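Local structure of manganese-binding protein (Chlamydia trachomatis, 6NSI) at residues Glu224-Leu228 against Thr276-Leu281; Ile2-Met7 against Met50-Cys56; Leu146-Ala150 against Phe270-Arg275; Arg83-Lys87 against Ala112-Glu116; Cys14-Thr19 against Met117-Leu121. The protein captures iron, manganese or nickel ions, with a preference for ferrous iron, and hands them to the membrane permease of an ABC metal importer. All coordinates share one frame; numbering follows the deposited sequence.

Contact 1: Glu224-Leu228 against Thr276-Leu281; sequences EVVFL and TITEEL
The ring of Phe227 rests on the last turns of helix 266-280, where that helix packs against the short parallel sheet of strands 225-226 and 251-252: helix-on-sheet packing in one of the two alpha/beta lobes of this solute-binding fold. Glu280 meets the ring with its aliphatic part, its CB lying 3.8 Å from Phe227 CZ. Ile277 CG1 comes over one face, 4.1 Å from Phe227 CE2. The rim is met by Thr276 CG2, in the ring plane, and by Leu281 CG, 4.1 Å from Phe227 CZ. Two residues earlier, Val225 reaches the end of the helix, its CG1 standing 3.7 Å from Leu281 CD2. The same methyl lies 3.6 Å from Glu280 O. No hydrogen bond crosses between 224-228 and 276-281. Glu280 can serve an apolar and a polar role at once because its chain bends at CG (chi2 -83°), which carries the carboxylate off the ring with its plane almost perpendicular, 86°, to that of the phenyl group. Its OE2 forms a salt bridge with Arg251 and its OE1 accepts from Lys254 N, tying the helix end to the next strand and the loop after it. The strand side is set by backbone bonds of Val226 to Arg251 and Ala253 and of Phe227 to Val165. Thr276 keeps its methyl on Phe227 while OG1 bonds to His272 O, one turn back.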
# COMPACT_ATOMS: atom_id res chain seq x y z
N GLU A 224 15.37 -0.91 -17.56
CA GLU A 224 16.52 -1.78 -17.34
C GLU A 224 16.36 -2.70 -16.15
O GLU A 224 17.10 -3.69 -16.04
CB GLU A 224 17.80 -0.94 -17.14
CG GLU A 224 18.12 -0.01 -18.28
CD GLU A 224 19.15 1.03 -17.87
OE1 GLU A 224 20.15 0.66 -17.22
OE2 GLU A 224 18.94 2.23 -18.17
N VAL A 225 15.41 -2.42 -15.26
CA VAL A 225 15.23 -3.20 -14.05
C VAL A 225 13.73 -3.33 -13.76
O VAL A 225 12.94 -2.43 -14.04
CB VAL A 225 16.00 -2.54 -12.87
CG1 VAL A 225 15.65 -1.08 -12.78
CG2 VAL A 225 15.73 -3.28 -11.56
N VAL A 226 13.36 -4.49 -13.20
CA VAL A 226 12.00 -4.77 -12.77
C VAL A 226 12.05 -5.19 -11.31
O VAL A 226 13.07 -5.65 -10.81
CB VAL A 226 11.36 -5.86 -13.65
CG1 VAL A 226 11.44 -5.47 -15.13
CG2 VAL A 226 12.07 -7.20 -13.44
N PHE A 227 10.92 -5.05 -10.61
CA PHE A 227 10.89 -5.20 -9.16
C PHE A 227 10.02 -6.38 -8.73
O PHE A 227 8.80 -6.34 -8.87
CB PHE A 227 10.39 -3.91 -8.50
CG PHE A 227 11.28 -2.72 -8.74
CD1 PHE A 227 11.16 -1.96 -9.90
CD2 PHE A 227 12.25 -2.36 -7.80
CE1 PHE A 227 11.97 -0.83 -10.12
CE2 PHE A 227 13.08 -1.23 -8.01
CZ PHE A 227 12.94 -0.48 -9.17
N LEU A 228 10.66 -7.39 -8.14
CA LEU A 228 9.96 -8.45 -7.43
C LEU A 228 9.32 -7.91 -6.17
O LEU A 228 9.79 -6.93 -5.59
CB LEU A 228 10.93 -9.57 -7.05
CG LEU A 228 11.67 -10.19 -8.24
CD1 LEU A 228 12.87 -10.99 -7.74
CD2 LEU A 228 10.71 -11.08 -8.97
N THR A 276 14.90 1.51 -2.45
CA THR A 276 15.05 0.53 -3.52
C THR A 276 14.68 1.11 -4.88
O THR A 276 15.46 1.03 -5.83
CB THR A 276 14.20 -0.71 -3.18
OG1 THR A 276 14.65 -1.24 -1.93
CG2 THR A 276 14.32 -1.81 -4.28
N ILE A 277 13.51 1.74 -4.98
CA ILE A 277 13.09 2.27 -6.28
C ILE A 277 14.02 3.40 -6.73
O ILE A 277 14.44 3.45 -7.90
CB ILE A 277 11.62 2.70 -6.21
CG1 ILE A 277 10.75 1.44 -6.03
CG2 ILE A 277 11.20 3.54 -7.46
CD1 ILE A 277 9.29 1.73 -5.92
N THR A 278 14.38 4.31 -5.82
CA THR A 278 15.25 5.43 -6.19
C THR A 278 16.60 4.93 -6.69
O THR A 278 17.08 5.35 -7.75
CB THR A 278 15.43 6.38 -5.00
OG1 THR A 278 14.15 6.85 -4.56
CG2 THR A 278 16.27 7.61 -5.40
N GLU A 279 17.23 4.01 -5.95
CA GLU A 279 18.57 3.57 -6.33
C GLU A 279 18.56 2.80 -7.64
O GLU A 279 19.43 3.00 -8.50
CB GLU A 279 19.19 2.71 -5.22
CG GLU A 279 19.84 3.51 -4.10
CD GLU A 279 20.34 2.62 -2.97
OE1 GLU A 279 20.26 1.38 -3.10
OE2 GLU A 279 20.79 3.18 -1.95
N GLU A 280 17.59 1.90 -7.82
CA GLU A 280 17.62 1.04 -9.00
C GLU A 280 17.26 1.80 -10.26
O GLU A 280 17.75 1.44 -11.34
CB GLU A 280 16.68 -0.15 -8.81
CG GLU A 280 17.11 -1.10 -7.68
CD GLU A 280 18.16 -2.11 -8.11
OE1 GLU A 280 18.33 -3.13 -7.40
OE2 GLU A 280 18.83 -1.89 -9.16
N LEU A 281 16.41 2.83 -10.17
CA LEU A 281 16.05 3.66 -11.32
C LEU A 281 17.03 4.83 -11.56
O LEU A 281 16.79 5.66 -12.45
CB LEU A 281 14.62 4.18 -11.17
CG LEU A 281 13.61 3.00 -11.23
CD1 LEU A 281 12.19 3.51 -11.20
CD2 LEU A 281 13.83 2.18 -12.47

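Contact 2: Ile2-Met7 against Met50-Cys56; sequences IYVLSM and MSQLIFC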
# COMPACT_ATOMS: atom_id res chain seq x y z
N ILE A 2 -8.08 -3.59 27.23
CA ILE A 2 -8.91 -3.20 26.09
C ILE A 2 -8.21 -3.59 24.79
O ILE A 2 -6.98 -3.48 24.67
CB ILE A 2 -9.19 -1.68 26.14
CG1 ILE A 2 -9.75 -1.28 27.51
CG2 ILE A 2 -10.17 -1.28 25.05
CD1 ILE A 2 -8.87 -0.33 28.27
N TYR A 3 -8.98 -4.05 23.81
CA TYR A 3 -8.46 -4.57 22.54
C TYR A 3 -9.02 -3.78 21.36
O TYR A 3 -10.23 -3.54 21.29
CB TYR A 3 -8.81 -6.05 22.35
CG TYR A 3 -7.99 -6.98 23.20
CD1 TYR A 3 -6.70 -7.33 22.84
CD2 TYR A 3 -8.52 -7.51 24.38
CE1 TYR A 3 -5.95 -8.19 23.62
CE2 TYR A 3 -7.77 -8.37 25.17
CZ TYR A 3 -6.49 -8.71 24.79
OH TYR A 3 -5.75 -9.56 25.57
N VAL A 4 -8.13 -3.42 20.44
CA VAL A 4 -8.51 -2.82 19.17
C VAL A 4 -7.91 -3.66 18.04
O VAL A 4 -6.74 -4.06 18.12
CB VAL A 4 -8.05 -1.35 19.08
CG1 VAL A 4 -8.17 -0.83 17.64
CG2 VAL A 4 -8.88 -0.50 20.04
N LEU A 5 -8.70 -3.94 17.01
CA LEU A 5 -8.31 -4.83 15.93
C LEU A 5 -8.03 -4.03 14.66
O LEU A 5 -8.83 -3.18 14.26
CB LEU A 5 -9.40 -5.88 15.65
CG LEU A 5 -9.07 -6.88 14.53
CD1 LEU A 5 -7.82 -7.66 14.86
CD2 LEU A 5 -10.20 -7.84 14.22
N SER A 6 -6.89 -4.31 14.03
CA SER A 6 -6.57 -3.80 12.71
C SER A 6 -6.49 -4.96 11.72
O SER A 6 -5.95 -6.02 12.05
CB SER A 6 -5.25 -3.02 12.72
OG SER A 6 -5.31 -1.88 13.55
N MET A 7 -6.99 -4.74 10.51
CA MET A 7 -7.01 -5.83 9.53
C MET A 7 -5.59 -6.26 9.13
O MET A 7 -5.33 -7.45 8.96
CB MET A 7 -7.81 -5.42 8.30
CG MET A 7 -9.32 -5.59 8.47
SD MET A 7 -9.78 -7.30 8.87
CE MET A 7 -9.04 -8.17 7.49
N MET A 50 -13.83 -9.82 20.81
CA MET A 50 -13.24 -9.15 21.97
C MET A 50 -12.78 -7.71 21.69
O MET A 50 -12.42 -7.01 22.64
CB MET A 50 -12.06 -9.96 22.50
CG MET A 50 -10.74 -9.67 21.80
SD MET A 50 -9.42 -10.82 22.26
CE MET A 50 -10.08 -12.37 21.62
N SER A 51 -12.80 -7.26 20.44
CA SER A 51 -12.26 -5.94 20.10
C SER A 51 -13.32 -4.84 20.21
O SER A 51 -14.52 -5.09 20.12
CB SER A 51 -11.68 -5.97 18.69
OG SER A 51 -10.41 -6.59 18.71
N GLN A 52 -12.84 -3.61 20.41
CA GLN A 52 -13.72 -2.46 20.51
C GLN A 52 -13.91 -1.75 19.18
O GLN A 52 -14.94 -1.09 18.97
CB GLN A 52 -13.19 -1.44 21.53
CG GLN A 52 -13.06 -1.97 22.96
CD GLN A 52 -14.36 -2.52 23.52
OE1 GLN A 52 -15.43 -1.92 23.36
NE2 GLN A 52 -14.27 -3.68 24.18
N LEU A 53 -12.92 -1.85 18.29
CA LEU A 53 -12.93 -1.21 16.99
C LEU A 53 -12.20 -2.14 16.03
O LEU A 53 -11.23 -2.79 16.42
CB LEU A 53 -12.22 0.16 17.02
CG LEU A 53 -12.88 1.35 17.72
CD1 LEU A 53 -11.91 2.53 17.78
CD2 LEU A 53 -14.16 1.74 16.99
N ILE A 54 -12.69 -2.21 14.79
CA ILE A 54 -12.07 -3.01 13.72
C ILE A 54 -11.72 -2.08 12.58
O ILE A 54 -12.62 -1.58 11.88
CB ILE A 54 -12.99 -4.14 13.23
CG1 ILE A 54 -13.30 -5.11 14.37
CG2 ILE A 54 -12.35 -4.85 12.04
CD1 ILE A 54 -14.38 -6.13 14.02
N PHE A 55 -10.43 -1.86 12.36
CA PHE A 55 -9.96 -0.92 11.34
C PHE A 55 -9.70 -1.66 10.03
O PHE A 55 -8.85 -2.57 9.97
CB PHE A 55 -8.70 -0.21 11.84
CG PHE A 55 -8.98 0.88 12.85
CD1 PHE A 55 -8.74 0.68 14.20
CD2 PHE A 55 -9.48 2.11 12.43
CE1 PHE A 55 -9.00 1.69 15.12
CE2 PHE A 55 -9.74 3.13 13.36
CZ PHE A 55 -9.50 2.91 14.70
N CYS A 56 -10.44 -1.28 8.98
CA CYS A 56 -10.37 -1.87 7.65
C CYS A 56 -9.85 -0.86 6.64
O CYS A 56 -10.04 0.35 6.79
CB CYS A 56 -11.74 -2.35 7.18
SG CYS A 56 -12.50 -3.49 8.31
O HOH W 1 -11.86 -4.97 24.47
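A water bridges the outer end of the two segments, held by three groups: it accepts from Gln52 NE2 at 2.7 Å, donates to Met50 O at 2.8 Å and accepts from Tyr3 N at 3.1 Å. Beside it Met50 lays its sulfur over the Tyr3 ring in a Met-aromatic contact, with SD 4.1 Å from the ring centroid and 12° off the normal. Met50 CG sits between the backbone N and the carbonyl carbon (chi1 85°), a turn that brings the thioether across to the tyrosine. Next, Gln52 N donates to Tyr3 O; one residue more on the 50-56 side follows, and regular parallel pairing begins at Leu5, opposite Ile54. Leu5 N gives to Leu53 O at 2.8 Å and Leu5 O takes from Phe55 N at 2.8 Å. Strand 3-6 is an inner strand of the four-stranded parallel sheet, since Val4 and Ser6 bond to strand 24-27 and the loop after it on the other side. Leu5 and Ile54 lie side by side on one face of the sheet. On the other are Ser6 and Phe55, packed against helices 9-19 and 107-124, and Val4 CG1 touches the Phe55 ring at its edge, 3.7 Å from CE1. Ser51 OG, in contact with Leu5 CB, is bonded to Arg47 O. Further along, Met7 N donates to Phe55 O and Met7 CG packs on Cys56 SG at 3.8 Å.

Contact 3: Leu146-Ala150 against Phe270-Arg275; sequences LDRWA and FQHNVR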
# COMPACT_ATOMS: atom_id res chain seq x y z
N LEU A 146 8.34 12.27 6.21
CA LEU A 146 8.55 11.09 5.38
C LEU A 146 8.10 11.33 3.94
O LEU A 146 8.80 10.95 2.99
CB LEU A 146 7.79 9.92 6.00
CG LEU A 146 8.27 8.49 5.91
CD1 LEU A 146 9.78 8.42 5.83
CD2 LEU A 146 7.73 7.72 7.13
N ASP A 147 6.95 11.97 3.76
CA ASP A 147 6.42 12.22 2.42
C ASP A 147 7.31 13.19 1.64
O ASP A 147 7.60 12.96 0.46
CB ASP A 147 4.98 12.75 2.53
CG ASP A 147 4.38 13.08 1.19
OD1 ASP A 147 4.17 12.14 0.37
OD2 ASP A 147 4.14 14.27 0.93
N ARG A 148 7.74 14.28 2.28
CA ARG A 148 8.67 15.20 1.64
C ARG A 148 9.96 14.50 1.25
O ARG A 148 10.49 14.70 0.15
CB ARG A 148 8.99 16.39 2.57
CG ARG A 148 7.91 17.46 2.65
CD ARG A 148 8.41 18.74 3.34
NE ARG A 148 8.88 18.50 4.71
CZ ARG A 148 8.09 18.40 5.78
NH1 ARG A 148 6.77 18.52 5.66
NH2 ARG A 148 8.62 18.18 6.98
N TRP A 149 10.51 13.69 2.17
CA TRP A 149 11.73 12.93 1.89
C TRP A 149 11.55 12.02 0.68
O TRP A 149 12.45 11.93 -0.17
CB TRP A 149 12.13 12.11 3.12
CG TRP A 149 13.19 11.09 2.81
CD1 TRP A 149 14.54 11.31 2.68
CD2 TRP A 149 13.00 9.69 2.57
NE1 TRP A 149 15.19 10.13 2.39
CE2 TRP A 149 14.27 9.12 2.31
CE3 TRP A 149 11.87 8.86 2.56
CZ2 TRP A 149 14.44 7.76 2.04
CZ3 TRP A 149 12.04 7.50 2.30
CH2 TRP A 149 13.32 6.96 2.04
N ALA A 150 10.42 11.32 0.60
CA ALA A 150 10.17 10.42 -0.53
C ALA A 150 10.09 11.20 -1.83
O ALA A 150 10.74 10.84 -2.83
CB ALA A 150 8.88 9.63 -0.29
N PHE A 270 8.03 1.50 3.97
CA PHE A 270 7.92 2.62 3.03
C PHE A 270 9.30 3.17 2.69
O PHE A 270 9.63 3.39 1.51
CB PHE A 270 7.02 3.70 3.63
CG PHE A 270 6.90 4.94 2.78
CD1 PHE A 270 5.97 5.00 1.74
CD2 PHE A 270 7.70 6.06 3.03
CE1 PHE A 270 5.85 6.14 0.96
CE2 PHE A 270 7.58 7.22 2.25
CZ PHE A 270 6.66 7.25 1.22
N GLN A 271 10.14 3.39 3.71
CA GLN A 271 11.49 3.88 3.46
C GLN A 271 12.26 2.91 2.56
O GLN A 271 12.89 3.34 1.58
CB GLN A 271 12.23 4.09 4.78
CG GLN A 271 11.61 5.17 5.66
CD GLN A 271 12.34 5.35 6.99
OE1 GLN A 271 12.55 4.40 7.74
NE2 GLN A 271 12.74 6.59 7.28
N HIS A 272 12.22 1.61 2.88
CA HIS A 272 12.93 0.63 2.06
C HIS A 272 12.45 0.65 0.61
O HIS A 272 13.27 0.57 -0.32
CB HIS A 272 12.76 -0.78 2.64
CG HIS A 272 13.17 -1.87 1.69
ND1 HIS A 272 14.41 -2.47 1.75
CD2 HIS A 272 12.52 -2.43 0.65
CE1 HIS A 272 14.50 -3.37 0.78
NE2 HIS A 272 13.37 -3.36 0.10
N ASN A 273 11.13 0.73 0.41
CA ASN A 273 10.60 0.77 -0.95
C ASN A 273 11.12 1.99 -1.70
O ASN A 273 11.50 1.89 -2.88
CB ASN A 273 9.07 0.80 -0.92
CG ASN A 273 8.46 -0.59 -0.70
OD1 ASN A 273 9.13 -1.62 -0.83
ND2 ASN A 273 7.18 -0.61 -0.38
N VAL A 274 11.14 3.15 -1.04
CA VAL A 274 11.59 4.37 -1.71
C VAL A 274 13.08 4.28 -2.02
O VAL A 274 13.52 4.64 -3.12
CB VAL A 274 11.25 5.60 -0.85
CG1 VAL A 274 11.97 6.85 -1.39
CG2 VAL A 274 9.74 5.82 -0.83
N ARG A 275 13.88 3.80 -1.07
CA ARG A 275 15.32 3.62 -1.30
C ARG A 275 15.56 2.67 -2.47
O ARG A 275 16.34 2.98 -3.38
CB ARG A 275 15.99 3.07 -0.04
CG ARG A 275 16.24 4.11 1.04
CD ARG A 275 16.85 3.50 2.32
NE ARG A 275 16.29 4.13 3.52
CZ ARG A 275 16.80 5.22 4.10
NH1 ARG A 275 17.89 5.79 3.59
NH2 ARG A 275 16.22 5.73 5.19
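Trp149 and Val274 reach for each other from opposite directions across two nearly parallel helices, whose axes in these segments run 11.0 Å apart at an angle of 10°. The six-membered end of the indole leads: Trp149 CH2 lies 3.7 Å from Val274 CG1 and 3.7 Å from Gln271 O, the carbonyl sitting at the ring edge. With CG anti to the backbone N (chi1 167°), the indole is thrown out from helix 129-154 toward its partner. Arg275 crosses it at about a right angle, with Trp149 CZ2 over the centre of one guanidinium face, 4.0 Å from Arg275 CZ; the two planes are inclined by 42°. Phe270, likewise extended from its helix, comes the other way. Its CZ touches Ala150 CB at 3.6 Å, while Leu146 slides past antiparallel to it, leaving Leu146 CG 3.8 Å from Phe270 CD2. Val274 divides its branches, CG1 on the indole and CG2 both over a face of Phe270 and 3.9 Å from Ala150 CB. Leu146 CD1 lies along the Gln271 chain, against CG and the amide NE2. Beyond the pair, Tyr178 packs on Phe270 and Ala150. With no hydrogen bond between the segments, helices 129-154 and 266-280 are joined here mainly by apolar contact, with a guanidinium face and a backbone carbonyl against the indole, whose N-H is satisfied by Leu286 O of the C-terminal tail.

Contact 4: Arg83-Lys87 against Ala112-Glu116; sequences RLLNK and AAVKE
Helix 80-85 and the residues that follow it dock on helix 107-124, in the lobe built round the four-stranded parallel sheet, through the apolar side chain of Leu84 and polar bonds to Glu116. Leu84 straddles the helix backbone: CD2 touches Ala112 CB at 3.5 Å and CD1 lies 3.7 Å from Ala113 CB. The small alanines let the leucine come right down to the helix, where its methyls also meet main-chain atoms of both residues. Leu84 CD2 further packs on Glu116 CG, 3.8 Å away, so the glutamate stem flanks the leucine. Its chain then bends (chi2 -62°) and brings the carboxylate to the charged side chains of the other segment. Lys87, coming from the opposite direction, makes a salt bridge in which NZ is 2.9 Å from Glu116 OE2 and uses the syn lone pair of that oxygen. The second oxygen is served through water: a water donates to Glu116 OE1 at 2.8 Å and accepts from Arg83 NH1 at 2.6 Å, lying at the edge and in the plane of the guanidinium. The same water donates a longer bond to Glu116 O. Arg83 is therefore linked indirectly, its NH1 remaining 5.0 Å from Glu116 OE1. Two cationic groups near one carboxylate would probably favour its ionised form. Leu84 also touches Cys89 and Phe90 of the following loop, while Val114 points away from this contact, packing on Leu140 and Met143 of helix 129-154 and on helix 9-19.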
# COMPACT_ATOMS: atom_id res chain seq x y z
N ARG A 83 -14.17 6.47 4.56
CA ARG A 83 -14.14 7.75 5.25
C ARG A 83 -13.29 8.77 4.50
O ARG A 83 -13.66 9.94 4.38
CB ARG A 83 -13.63 7.56 6.68
CG ARG A 83 -14.53 6.65 7.51
CD ARG A 83 -14.25 6.79 8.99
NE ARG A 83 -15.11 5.90 9.78
CZ ARG A 83 -15.36 6.05 11.08
NH1 ARG A 83 -14.82 7.05 11.76
NH2 ARG A 83 -16.16 5.19 11.71
N LEU A 84 -12.15 8.33 3.94
CA LEU A 84 -11.34 9.22 3.13
C LEU A 84 -12.08 9.63 1.86
O LEU A 84 -12.00 10.78 1.42
CB LEU A 84 -10.01 8.55 2.80
CG LEU A 84 -9.03 8.46 3.96
CD1 LEU A 84 -7.76 7.77 3.50
CD2 LEU A 84 -8.74 9.86 4.48
N LEU A 85 -12.83 8.70 1.26
CA LEU A 85 -13.61 9.04 0.08
C LEU A 85 -14.76 9.97 0.43
O LEU A 85 -15.13 10.82 -0.39
CB LEU A 85 -14.13 7.76 -0.60
CG LEU A 85 -13.19 7.08 -1.60
CD1 LEU A 85 -13.90 5.95 -2.34
CD2 LEU A 85 -12.60 8.09 -2.59
N ASN A 86 -15.32 9.85 1.64
CA ASN A 86 -16.41 10.71 2.09
C ASN A 86 -16.01 12.18 2.14
O ASN A 86 -16.88 13.04 2.33
CB ASN A 86 -16.89 10.26 3.49
CG ASN A 86 -17.81 9.03 3.45
OD1 ASN A 86 -18.00 8.39 2.41
ND2 ASN A 86 -18.38 8.69 4.61
N LYS A 87 -14.73 12.50 1.97
CA LYS A 87 -14.24 13.87 2.06
C LYS A 87 -13.42 14.28 0.85
O LYS A 87 -12.73 15.30 0.90
CB LYS A 87 -13.41 14.06 3.34
CG LYS A 87 -14.13 13.63 4.62
CD LYS A 87 -13.15 13.22 5.71
CE LYS A 87 -13.08 14.27 6.81
NZ LYS A 87 -12.98 13.63 8.16
N ALA A 112 -3.65 11.10 5.75
CA ALA A 112 -5.08 11.35 5.91
C ALA A 112 -5.79 10.14 6.52
O ALA A 112 -6.65 10.29 7.40
CB ALA A 112 -5.71 11.70 4.56
N ALA A 113 -5.43 8.93 6.07
CA ALA A 113 -5.95 7.71 6.70
C ALA A 113 -5.65 7.70 8.19
O ALA A 113 -6.53 7.39 9.01
CB ALA A 113 -5.35 6.48 6.02
N VAL A 114 -4.42 8.02 8.57
CA VAL A 114 -4.07 8.04 9.98
C VAL A 114 -4.88 9.10 10.72
O VAL A 114 -5.26 8.91 11.88
CB VAL A 114 -2.55 8.23 10.14
CG1 VAL A 114 -2.19 8.53 11.57
CG2 VAL A 114 -1.83 6.98 9.65
N LYS A 115 -5.21 10.19 10.03
CA LYS A 115 -6.05 11.25 10.65
C LYS A 115 -7.40 10.64 11.03
O LYS A 115 -7.89 10.95 12.09
CB LYS A 115 -6.23 12.45 9.73
CG LYS A 115 -6.20 13.79 10.44
CD LYS A 115 -6.23 14.97 9.51
CE LYS A 115 -5.19 14.85 8.42
NZ LYS A 115 -3.82 15.00 8.94
N GLU A 116 -7.95 9.79 10.16
CA GLU A 116 -9.22 9.14 10.46
C GLU A 116 -9.07 8.12 11.58
O GLU A 116 -9.97 7.99 12.42
CB GLU A 116 -9.78 8.48 9.20
CG GLU A 116 -10.01 9.44 8.05
CD GLU A 116 -11.02 10.51 8.39
OE1 GLU A 116 -12.06 10.18 9.01
OE2 GLU A 116 -10.78 11.68 8.05
O HOH W 2 -12.93 8.72 11.18

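Contact 5: Cys14-Thr19 against Met117-Leu121; sequences CVSRIT and MAAAL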
# COMPACT_ATOMS: atom_id res chain seq x y z
N CYS A 14 0.15 2.11 12.53
CA CYS A 14 -0.25 3.50 12.75
C CYS A 14 -1.19 3.61 13.94
O CYS A 14 -1.04 4.52 14.77
CB CYS A 14 -0.89 4.07 11.49
SG CYS A 14 0.19 4.01 9.98
N VAL A 15 -2.16 2.70 14.06
CA VAL A 15 -3.06 2.70 15.22
C VAL A 15 -2.25 2.60 16.51
O VAL A 15 -2.47 3.35 17.47
CB VAL A 15 -4.09 1.55 15.12
CG1 VAL A 15 -4.91 1.47 16.40
CG2 VAL A 15 -5.02 1.76 13.93
N SER A 16 -1.28 1.67 16.54
CA SER A 16 -0.51 1.44 17.76
C SER A 16 0.30 2.67 18.16
O SER A 16 0.55 2.87 19.35
CB SER A 16 0.42 0.24 17.57
OG SER A 16 -0.32 -0.92 17.23
N ARG A 17 0.70 3.49 17.18
CA ARG A 17 1.43 4.71 17.49
C ARG A 17 0.52 5.76 18.11
O ARG A 17 0.97 6.53 18.97
CB ARG A 17 2.10 5.27 16.22
CG ARG A 17 3.49 4.70 15.90
CD ARG A 17 4.59 5.35 16.75
NE ARG A 17 5.27 6.47 16.10
CZ ARG A 17 5.14 7.75 16.45
NH1 ARG A 17 4.33 8.10 17.45
NH2 ARG A 17 5.82 8.70 15.80
N ILE A 18 -0.74 5.82 17.68
CA ILE A 18 -1.67 6.76 18.29
C ILE A 18 -1.99 6.35 19.72
O ILE A 18 -2.05 7.19 20.62
CB ILE A 18 -2.95 6.88 17.45
CG1 ILE A 18 -2.65 7.52 16.10
CG2 ILE A 18 -4.01 7.69 18.21
CD1 ILE A 18 -3.79 7.37 15.12
N THR A 19 -2.21 5.05 19.96
CA THR A 19 -2.67 4.61 21.27
C THR A 19 -1.55 4.36 22.27
O THR A 19 -1.77 4.51 23.48
CB THR A 19 -3.52 3.33 21.17
OG1 THR A 19 -2.74 2.25 20.62
CG2 THR A 19 -4.77 3.55 20.33
N MET A 117 -7.96 7.38 11.59
CA MET A 117 -7.69 6.47 12.70
C MET A 117 -7.73 7.21 14.04
O MET A 117 -8.44 6.80 14.96
CB MET A 117 -6.32 5.81 12.53
CG MET A 117 -6.14 4.98 11.25
SD MET A 117 -4.48 4.27 11.29
CE MET A 117 -4.12 4.08 9.53
N ALA A 118 -6.96 8.29 14.16
CA ALA A 118 -6.94 9.07 15.40
C ALA A 118 -8.33 9.54 15.78
O ALA A 118 -8.77 9.37 16.93
CB ALA A 118 -6.00 10.27 15.25
N ALA A 119 -9.05 10.15 14.84
CA ALA A 119 -10.39 10.65 15.14
C ALA A 119 -11.27 9.51 15.63
O ALA A 119 -11.90 9.60 16.69
CB ALA A 119 -10.99 11.33 13.92
N ALA A 120 -11.31 8.42 14.86
CA ALA A 120 -12.10 7.25 15.24
C ALA A 120 -11.72 6.75 16.63
O ALA A 120 -12.60 6.40 17.43
CB ALA A 120 -11.92 6.14 14.20
N LEU A 121 -10.42 6.68 16.92
CA LEU A 121 -9.99 6.18 18.22
C LEU A 121 -10.45 7.12 19.33
O LEU A 121 -10.95 6.68 20.37
CB LEU A 121 -8.47 6.04 18.25
CG LEU A 121 -7.91 4.75 17.66
CD1 LEU A 121 -6.41 4.91 17.48
CD2 LEU A 121 -8.24 3.55 18.53
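Cys14 meets Met117 where helix 9-19, the first helix of the alpha/beta lobe, crosses helix 107-124 at -53° with the segment axes 10.0 Å apart, in keeping with ridges-into-grooves packing of residues four apart. Cys14 CB touches Met117 SD at 3.6 Å. Val15 splits its branches, CG2 lying 3.7 Å from the same sulfur and CG1 lying against Leu121 CD1. The methionine chain runs extended beyond CG, which carries SD into the angle between these two residues. One turn on, Ile18 comes close to the backbone: its CD1 sits against Ala118 N, 3.4 Å away, and on Ala118 CB at 3.6 Å. The other branch, Ile18 CG2, meets Leu121 CD1 at 3.7 Å, so the isoleucine lies between Met117 CB and Leu121 CD1. Around the crossing, Phe55 of the sheet packs on Val15, and Phe132 of helix 129-154 packs on Ile18. Thr19 closes the series with its two branches used differently. OG1 stands between backbone N and carbonyl carbon (chi1 61°), bonding to Asn25 ND2 and weakly to Val15 O, while CG2 is turned to Leu121 CD1 at 3.6 Å.

How the contacts relate
Contacts 2, 4 and 5 belong to one side of the molecule; contact 1 lies on the other, its centre 36 Å from that of contact 2. Contacts 2 and 5 are buried and share a layer: Phe55 of the sheet packs on Ala120 and Leu121, and Ser6 on Val15. Contact 4 uses the same helix 107-124 as contact 5 but nearer the surface, adding a salt bridge and a water to its apolar packing, where contact 5 is apolar across the segments. Contacts 1 and 3 occupy successive parts of helix 266-280: contact 1, buried, faces a strand; contact 3, only partly buried, faces helix 129-154. Backbone hydrogen bonds across the segments occur in contact 2 alone.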